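PDB 4OR8: membrane-associated protein VP24, which may act as a minor matrix protein of Marburg virus, with a part in nucleocapsid assembly and virion budding. Local coordinates for residues B[108-113]-B[139-144]; B[123-128]-B[161-166]. All blocks are in the same frame, centred on the assembly; numbering follows the deposited sequence. Where two conformers were deposited one is given.

Contact 1. Residues B[108-113]-B[139-144]; sequences LRILLG and WLLLEV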
ATOM      1  N   LEU B 108     -13.793   3.035  -2.607  1.00 18.05           N
ATOM      2  CA  LEU B 108     -13.149   4.016  -3.466  1.00 15.33           C
ATOM      3  C   LEU B 108     -14.181   5.022  -3.939  1.00 19.62           C
ATOM      4  O   LEU B 108     -13.910   6.220  -4.010  1.00 21.02           O
ATOM      5  CB  LEU B 108     -12.500   3.344  -4.676  1.00 12.80           C
ATOM      6  CG  LEU B 108     -11.897   4.320  -5.692  1.00 14.65           C
ATOM      7  CD1 LEU B 108     -10.700   5.036  -5.099  1.00 17.90           C
ATOM      8  CD2 LEU B 108     -11.516   3.618  -6.977  1.00 17.84           C
ATOM      9  N   ARG B 109     -15.366   4.518  -4.265  1.00 18.56           N
ATOM     10  CA  ARG B 109     -16.462   5.356  -4.732  1.00 21.60           C
ATOM     11  C   ARG B 109     -16.808   6.387  -3.669  1.00 17.91           C
ATOM     12  O   ARG B 109     -16.995   7.564  -3.969  1.00 16.98           O
ATOM     13  CB  ARG B 109     -17.679   4.492  -5.052  1.00 21.09           C
ATOM     14  CG  ARG B 109     -18.812   5.213  -5.757  1.00 22.56           C
ATOM     15  CD  ARG B 109     -20.002   4.275  -5.933  1.00 30.52           C
ATOM     16  NE  ARG B 109     -21.209   4.968  -6.376  1.00 29.19           N
ATOM     17  CZ  ARG B 109     -21.692   4.912  -7.611  1.00 31.31           C
ATOM     18  NH1 ARG B 109     -21.078   4.188  -8.538  1.00 32.63           N
ATOM     19  NH2 ARG B 109     -22.797   5.579  -7.918  1.00 35.53           N
ATOM     20  N   ILE B 110     -16.879   5.930  -2.424  1.00 20.70           N
ATOM     21  CA  ILE B 110     -17.135   6.797  -1.283  1.00 18.40           C
ATOM     22  C   ILE B 110     -16.032   7.840  -1.140  1.00 16.49           C
ATOM     23  O   ILE B 110     -16.299   9.017  -0.897  1.00 18.83           O
ATOM     24  CB  ILE B 110     -17.238   5.974   0.018  1.00 19.35           C
ATOM     25  CG1 ILE B 110     -18.515   5.131   0.006  1.00 21.37           C
ATOM     26  CG2 ILE B 110     -17.214   6.875   1.239  1.00 18.94           C
ATOM     27  CD1 ILE B 110     -18.694   4.280   1.240  1.00 21.38           C
ATOM     28  N   LEU B 111     -14.793   7.397  -1.308  1.00 19.35           N
ATOM     29  CA  LEU B 111     -13.635   8.268  -1.180  1.00 17.20           C
ATOM     30  C   LEU B 111     -13.681   9.362  -2.245  1.00 17.94           C
ATOM     31  O   LEU B 111     -13.386  10.526  -1.972  1.00 19.65           O
ATOM     32  CB  LEU B 111     -12.352   7.441  -1.290  1.00 20.07           C
ATOM     33  CG  LEU B 111     -11.041   8.021  -0.757  1.00 23.42           C
ATOM     34  CD1 LEU B 111     -10.074   6.895  -0.437  1.00 17.88           C
ATOM     35  CD2 LEU B 111     -10.424   8.972  -1.766  1.00 28.39           C
ATOM     36  N   LEU B 112     -14.070   8.984  -3.457  1.00 16.63           N
ATOM     37  CA  LEU B 112     -14.192   9.943  -4.548  0.58 16.62           C
ATOM     38  C   LEU B 112     -15.279  10.973  -4.268  1.00 19.55           C
ATOM     39  O   LEU B 112     -15.130  12.149  -4.601  1.00 22.95           O
ATOM     40  CB  LEU B 112     -14.458   9.228  -5.874  0.58 15.16           C
ATOM     41  CG  LEU B 112     -13.208   8.732  -6.598  0.58 14.84           C
ATOM     42  CD1 LEU B 112     -13.575   7.988  -7.865  0.58 20.61           C
ATOM     43  CD2 LEU B 112     -12.304   9.905  -6.920  0.58 18.46           C
ATOM     44  N   GLY B 113     -16.370  10.530  -3.651  1.00 20.58           N
ATOM     45  CA  GLY B 113     -17.453  11.427  -3.293  1.00 19.32           C
ATOM     46  C   GLY B 113     -16.971  12.516  -2.352  1.00 19.41           C
ATOM     47  O   GLY B 113     -17.356  13.678  -2.474  1.00 18.20           O
ATOM     48  N   TRP B 139     -24.267  11.399  -5.851  1.00 17.26           N
ATOM     49  CA  TRP B 139     -24.425  10.167  -6.612  1.00 21.88           C
ATOM     50  C   TRP B 139     -23.374   9.128  -6.228  1.00 29.52           C
ATOM     51  O   TRP B 139     -23.669   7.936  -6.139  1.00 32.30           O
ATOM     52  CB  TRP B 139     -24.365  10.463  -8.113  1.00 23.00           C
ATOM     53  CG  TRP B 139     -24.102   9.261  -8.957  1.00 24.96           C
ATOM     54  CD1 TRP B 139     -24.883   8.150  -9.067  1.00 27.00           C
ATOM     55  CD2 TRP B 139     -22.983   9.052  -9.827  1.00 20.39           C
ATOM     56  NE1 TRP B 139     -24.316   7.258  -9.945  1.00 28.13           N
ATOM     57  CE2 TRP B 139     -23.148   7.788 -10.426  1.00 22.87           C
ATOM     58  CE3 TRP B 139     -21.854   9.810 -10.154  1.00 22.01           C
ATOM     59  CZ2 TRP B 139     -22.231   7.264 -11.331  1.00 25.73           C
ATOM     60  CZ3 TRP B 139     -20.944   9.290 -11.059  1.00 22.56           C
ATOM     61  CH2 TRP B 139     -21.137   8.029 -11.634  1.00 28.71           C
ATOM     62  N   LEU B 140     -22.148   9.584  -5.993  1.00 20.43           N
ATOM     63  CA  LEU B 140     -21.069   8.674  -5.629  1.00 20.30           C
ATOM     64  C   LEU B 140     -21.203   8.171  -4.194  1.00 26.21           C
ATOM     65  O   LEU B 140     -20.875   7.022  -3.901  1.00 29.90           O
ATOM     66  CB  LEU B 140     -19.711   9.344  -5.838  1.00 22.17           C
ATOM     67  CG  LEU B 140     -19.334   9.625  -7.293  1.00 22.08           C
ATOM     68  CD1 LEU B 140     -18.175  10.601  -7.368  1.00 20.20           C
ATOM     69  CD2 LEU B 140     -18.990   8.328  -8.003  1.00 26.46           C
ATOM     70  N   LEU B 141     -21.692   9.025  -3.304  1.00 19.38           N
ATOM     71  CA  LEU B 141     -21.791   8.673  -1.891  1.00 21.02           C
ATOM     72  C   LEU B 141     -23.020   7.832  -1.561  1.00 32.18           C
ATOM     73  O   LEU B 141     -22.956   6.935  -0.721  1.00 35.63           O
ATOM     74  CB  LEU B 141     -21.785   9.934  -1.021  1.00 27.25           C
ATOM     75  CG  LEU B 141     -20.484  10.735  -0.962  1.00 24.16           C
ATOM     76  CD1 LEU B 141     -20.694  12.044  -0.226  1.00 36.92           C
ATOM     77  CD2 LEU B 141     -19.391   9.921  -0.297  1.00 23.79           C
ATOM     78  N   LEU B 142     -24.138   8.119  -2.220  1.00 28.54           N
ATOM     79  CA  LEU B 142     -25.410   7.497  -1.855  1.00 33.37           C
ATOM     80  C   LEU B 142     -25.846   6.359  -2.780  1.00 37.43           C
ATOM     81  O   LEU B 142     -26.677   5.535  -2.402  1.00 41.45           O
ATOM     82  CB  LEU B 142     -26.512   8.555  -1.781  1.00 38.27           C
ATOM     83  CG  LEU B 142     -26.295   9.694  -0.786  1.00 36.39           C
ATOM     84  CD1 LEU B 142     -27.437  10.690  -0.867  1.00 33.21           C
ATOM     85  CD2 LEU B 142     -26.154   9.150   0.624  1.00 35.07           C
ATOM     86  N   GLU B 143     -25.292   6.311  -3.985  1.00 41.07           N
ATOM     87  CA  GLU B 143     -25.716   5.313  -4.961  1.00 39.40           C
ATOM     88  C   GLU B 143     -24.590   4.368  -5.360  1.00 40.98           C
ATOM     89  O   GLU B 143     -23.421   4.601  -5.046  1.00 35.19           O
ATOM     90  CB  GLU B 143     -26.281   5.995  -6.208  1.00 44.06           C
ATOM     91  CG  GLU B 143     -27.306   7.075  -5.911  1.00 49.62           C
ATOM     92  CD  GLU B 143     -27.724   7.835  -7.155  1.00 69.22           C
ATOM     93  OE1 GLU B 143     -28.108   7.183  -8.150  1.00 67.06           O
ATOM     94  OE2 GLU B 143     -27.660   9.083  -7.137  1.00 78.11           O
ATOM     95  N   VAL B 144     -24.956   3.297  -6.057  1.00 40.43           N
ATOM     96  CA  VAL B 144     -23.988   2.333  -6.561  1.00 41.19           C
ATOM     97  C   VAL B 144     -24.207   2.120  -8.053  1.00 43.66           C
ATOM     98  O   VAL B 144     -23.585   1.255  -8.669  1.00 47.38           O
ATOM     99  CB  VAL B 144     -24.095   0.982  -5.831  1.00 44.82           C
ATOM    100  CG1 VAL B 144     -23.771   1.152  -4.352  1.00 31.66           C
ATOM    101  CG2 VAL B 144     -25.485   0.382  -6.019  1.00 35.38           C
TER
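The guanidinium of Arg109 lies between Val144 CA, centred over one face, and Leu140 CD2 over the other, and it stands nearly upright on the Trp139 indole, the two planes 76° apart. Its NH2 sits above the indole face, offset toward the rim, and CZ is 4.5 Å from the centroid of the five-membered ring: a cation-pi contact. Trp139 NE1 lies at the guanidinium edge, near its plane, 3.0 Å from NH2, but both are donors and do not bond. Leu140 CD2 rests over the same indole face, so it touches both flat groups. With CG anti to the backbone N (chi1 -171°) and the chain extended to NE, Arg109 spans the gap between the helices. NH2 donates to Trp139 O at 3.1 Å, from above the carbonyl plane; Glu143 N reaches that oxygen from the opposite face. NE makes a weak hydrogen bond to Leu140 O (3.2 Å, 131°). The contact packs helix 104-115 against the C-terminal end of helix 127-142 within the pyramidal fold of VP24; the helix dipole there would probably attract a cation. Gly113, without a side chain, lets its CA approach that of Leu140 to 5.1 Å. Leu141 CD2 packs 3.9 Å from Gly113 CA and 4.0 Å from Ile110 CG2. Outside the pair, Thr145 bonds Arg109 NH2 through its carbonyl and Trp139 NE1 through its hydroxyl, while Trp43 is a second cation-pi partner for the arginine.

Contact 2. Residues B[123-128]-B[161-166]; sequences QSLIPG and SDMFKI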
ATOM      1  N   GLN B 123     -13.285  25.850  -5.176  1.00 38.31           N
ATOM      2  CA  GLN B 123     -12.987  27.253  -4.988  1.00 44.26           C
ATOM      3  C   GLN B 123     -12.756  27.935  -6.338  1.00 47.57           C
ATOM      4  O   GLN B 123     -13.014  29.130  -6.494  1.00 56.89           O
ATOM      5  CB  GLN B 123     -11.816  27.402  -4.012  1.00 36.70           C
ATOM      6  CG  GLN B 123     -10.830  28.482  -4.343  1.00 45.56           C
ATOM      7  CD  GLN B 123      -9.715  27.979  -5.233  1.00 70.75           C
ATOM      8  OE1 GLN B 123      -9.777  26.866  -5.760  1.00 58.92           O
ATOM      9  NE2 GLN B 123      -8.681  28.797  -5.402  1.00 61.31           N
ATOM     10  N   SER B 124     -12.329  27.156  -7.327  1.00 44.21           N
ATOM     11  CA  SER B 124     -12.073  27.686  -8.665  1.00 46.23           C
ATOM     12  C   SER B 124     -13.070  27.184  -9.709  1.00 38.67           C
ATOM     13  O   SER B 124     -12.842  27.315 -10.913  1.00 37.69           O
ATOM     14  CB  SER B 124     -10.649  27.349  -9.106  1.00 38.49           C
ATOM     15  OG  SER B 124     -10.423  25.951  -9.053  1.00 39.59           O
ATOM     16  N   LEU B 125     -14.174  26.613  -9.243  1.00 31.31           N
ATOM     17  CA  LEU B 125     -15.230  26.152 -10.133  1.00 27.69           C
ATOM     18  C   LEU B 125     -16.286  27.233 -10.296  1.00 28.75           C
ATOM     19  O   LEU B 125     -16.573  27.977  -9.357  1.00 27.35           O
ATOM     20  CB  LEU B 125     -15.892  24.893  -9.574  1.00 32.15           C
ATOM     21  CG  LEU B 125     -15.004  23.683  -9.294  1.00 23.70           C
ATOM     22  CD1 LEU B 125     -15.837  22.538  -8.740  1.00 22.55           C
ATOM     23  CD2 LEU B 125     -14.270  23.260 -10.549  1.00 29.81           C
ATOM     24  N   ILE B 126     -16.864  27.318 -11.487  1.00 24.82           N
ATOM     25  CA  ILE B 126     -17.999  28.198 -11.714  1.00 25.13           C
ATOM     26  C   ILE B 126     -19.225  27.609 -11.021  1.00 24.70           C
ATOM     27  O   ILE B 126     -19.394  26.390 -10.998  1.00 25.15           O
ATOM     28  CB  ILE B 126     -18.255  28.405 -13.222  1.00 30.79           C
ATOM     29  CG1 ILE B 126     -18.289  27.062 -13.951  1.00 21.98           C
ATOM     30  CG2 ILE B 126     -17.172  29.277 -13.820  1.00 20.46           C
ATOM     31  CD1 ILE B 126     -18.358  27.197 -15.453  1.00 26.11           C
ATOM     32  N   PRO B 127     -20.074  28.475 -10.435  1.00 30.34           N
ATOM     33  CA  PRO B 127     -21.227  28.085  -9.610  1.00 29.80           C
ATOM     34  C   PRO B 127     -22.140  27.052 -10.265  1.00 29.53           C
ATOM     35  O   PRO B 127     -22.618  26.143  -9.585  1.00 31.18           O
ATOM     36  CB  PRO B 127     -21.979  29.403  -9.425  1.00 31.07           C
ATOM     37  CG  PRO B 127     -20.919  30.437  -9.505  1.00 31.57           C
ATOM     38  CD  PRO B 127     -19.949  29.941 -10.533  1.00 28.26           C
ATOM     39  N   GLY B 128     -22.377  27.193 -11.564  1.00 22.96           N
ATOM     40  CA  GLY B 128     -23.196  26.240 -12.287  1.00 22.34           C
ATOM     41  C   GLY B 128     -22.602  24.846 -12.269  1.00 27.89           C
ATOM     42  O   GLY B 128     -23.301  23.867 -12.010  1.00 26.87           O
ATOM     43  N   SER B 161     -14.127  22.267 -20.952  1.00 20.58           N
ATOM     44  CA  SER B 161     -12.861  21.548 -20.884  1.00 27.69           C
ATOM     45  C   SER B 161     -12.045  22.020 -19.681  1.00 27.37           C
ATOM     46  O   SER B 161     -11.431  21.214 -18.985  1.00 23.58           O
ATOM     47  CB  SER B 161     -12.062  21.711 -22.181  1.00 25.09           C
ATOM     48  OG  SER B 161     -11.536  23.020 -22.299  1.00 29.90           O
ATOM     49  N   ASP B 162     -12.054  23.328 -19.441  1.00 22.10           N
ATOM     50  CA  ASP B 162     -11.394  23.912 -18.275  1.00 30.03           C
ATOM     51  C   ASP B 162     -11.906  23.318 -16.965  1.00 32.26           C
ATOM     52  O   ASP B 162     -11.118  22.931 -16.099  1.00 21.43           O
ATOM     53  CB  ASP B 162     -11.587  25.428 -18.258  1.00 25.61           C
ATOM     54  CG  ASP B 162     -10.526  26.160 -19.049  1.00 38.93           C
ATOM     55  OD1 ASP B 162      -9.835  25.511 -19.863  1.00 50.59           O
ATOM     56  OD2 ASP B 162     -10.384  27.386 -18.855  1.00 40.15           O
ATOM     57  N   MET B 163     -13.227  23.249 -16.828  1.00 18.71           N
ATOM     58  CA  MET B 163     -13.843  22.702 -15.625  1.00 24.91           C
ATOM     59  C   MET B 163     -13.553  21.213 -15.448  1.00 19.10           C
ATOM     60  O   MET B 163     -13.393  20.734 -14.329  1.00 27.28           O
ATOM     61  CB  MET B 163     -15.349  22.970 -15.624  1.00 20.85           C
ATOM     62  CG  MET B 163     -15.695  24.431 -15.391  1.00 23.60           C
ATOM     63  SD  MET B 163     -15.174  25.009 -13.761  1.00 27.10           S
ATOM     64  CE  MET B 163     -14.556  26.642 -14.158  1.00 24.91           C
ATOM     65  N   PHE B 164     -13.483  20.489 -16.558  1.00 18.20           N
ATOM     66  CA  PHE B 164     -13.108  19.084 -16.531  1.00 23.35           C
ATOM     67  C   PHE B 164     -11.662  18.940 -16.066  1.00 22.48           C
ATOM     68  O   PHE B 164     -11.348  18.095 -15.230  1.00 23.83           O
ATOM     69  CB  PHE B 164     -13.278  18.468 -17.921  1.00 27.36           C
ATOM     70  CG  PHE B 164     -12.876  17.024 -18.001  1.00 26.63           C
ATOM     71  CD1 PHE B 164     -11.587  16.667 -18.363  1.00 25.34           C
ATOM     72  CD2 PHE B 164     -13.789  16.023 -17.721  1.00 26.81           C
ATOM     73  CE1 PHE B 164     -11.217  15.340 -18.434  1.00 25.47           C
ATOM     74  CE2 PHE B 164     -13.425  14.693 -17.795  1.00 26.03           C
ATOM     75  CZ  PHE B 164     -12.138  14.351 -18.151  1.00 23.20           C
ATOM     76  N   LYS B 165     -10.788  19.773 -16.622  1.00 22.53           N
ATOM     77  CA  LYS B 165      -9.371  19.745 -16.292  1.00 22.73           C
ATOM     78  C   LYS B 165      -9.163  20.022 -14.808  1.00 21.33           C
ATOM     79  O   LYS B 165      -8.434  19.302 -14.125  1.00 18.67           O
ATOM     80  CB  LYS B 165      -8.619  20.789 -17.117  1.00 29.09           C
ATOM     81  CG  LYS B 165      -7.356  20.270 -17.766  1.00 32.94           C
ATOM     82  CD  LYS B 165      -7.655  19.589 -19.087  1.00 29.32           C
ATOM     83  CE  LYS B 165      -7.992  20.613 -20.151  1.00 35.82           C
ATOM     84  NZ  LYS B 165      -6.868  21.570 -20.359  1.00 56.53           N
ATOM     85  N   ILE B 166      -9.816  21.070 -14.319  1.00 20.76           N
ATOM     86  CA  ILE B 166      -9.717  21.460 -12.919  1.00 19.66           C
ATOM     87  C   ILE B 166     -10.243  20.358 -12.006  1.00 19.19           C
ATOM     88  O   ILE B 166      -9.640  20.047 -10.975  1.00 18.15           O
ATOM     89  CB  ILE B 166     -10.479  22.778 -12.651  1.00 26.99           C
ATOM     90  CG1 ILE B 166      -9.783  23.940 -13.361  1.00 22.31           C
ATOM     91  CG2 ILE B 166     -10.576  23.061 -11.159  1.00 31.78           C
ATOM     92  CD1 ILE B 166     -10.464  25.272 -13.161  1.00 29.35           C
TER
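Met163 packs against Ile126 and Leu125, and apolar contacts of this kind carry most of the interface. Its thioether, folded at its second and third torsions, runs from the first turn of helix 161-178 to the loop before helix 127-142. The methyl CE ends 3.7 Å from Ile126 CG2, while CG and SD lie against the CG1-CD1 arm of the same isoleucine. That arm is turned into the position between backbone N and carbonyl carbon (chi1 49°), which brings CD1 within 3.8 Å of Met163 CG. Further along the helix, Ile166 CG2 meets Leu125 CD2 at 3.7 Å, the two side chains running antiparallel, flank to flank. The same leucine methyl touches Met163 SD at 3.8 Å, so Leu125 bridges both helix residues. Unbranched, flexible Met163 can mould itself to an irregular loop, and the bulk of Ile126, Leu125 and Ile166 fills the partly buried seam. Phe129 touches Met163 and Val133 touches Leu125, continuing the apolar surface onto helix 127-142. Polar groups contribute little. Ile126 N points at Met163 SD in a weak but fairly straight hydrogen bond (3.7 Å, 165°), sulfur being a poor acceptor. Ser124, at the margin, presents OG to Ile166 CG2 at 3.6 Å, a van der Waals contact that a small side chain allows. This is loop-on-helix packing: the loop and N-cap residue Ile126 leading into helix 127-142 rest on the first turns of helix 161-178.

Overall arrangement
Followed from the N terminus, the chain passes through the three-stranded sheet of residues 44-64, then three short helices and strand 100-101, before helix 104-115 supplies the first half of contact 1. The loop ahead of helix 127-142 then opens contact 2. Contact 1 closes at the far end of that helix, across 25 intervening residues, and contact 2 closes on helix 161-178, across 32. The segments therefore alternate, and the two closed loops cross rather than nest. Helix 127-142 is shared, the loop at its start joined to helix 161-178 and its end to helix 104-115. The contact centres are 20 Å apart, contact 1 near the middle of the chain and contact 2 peripheral.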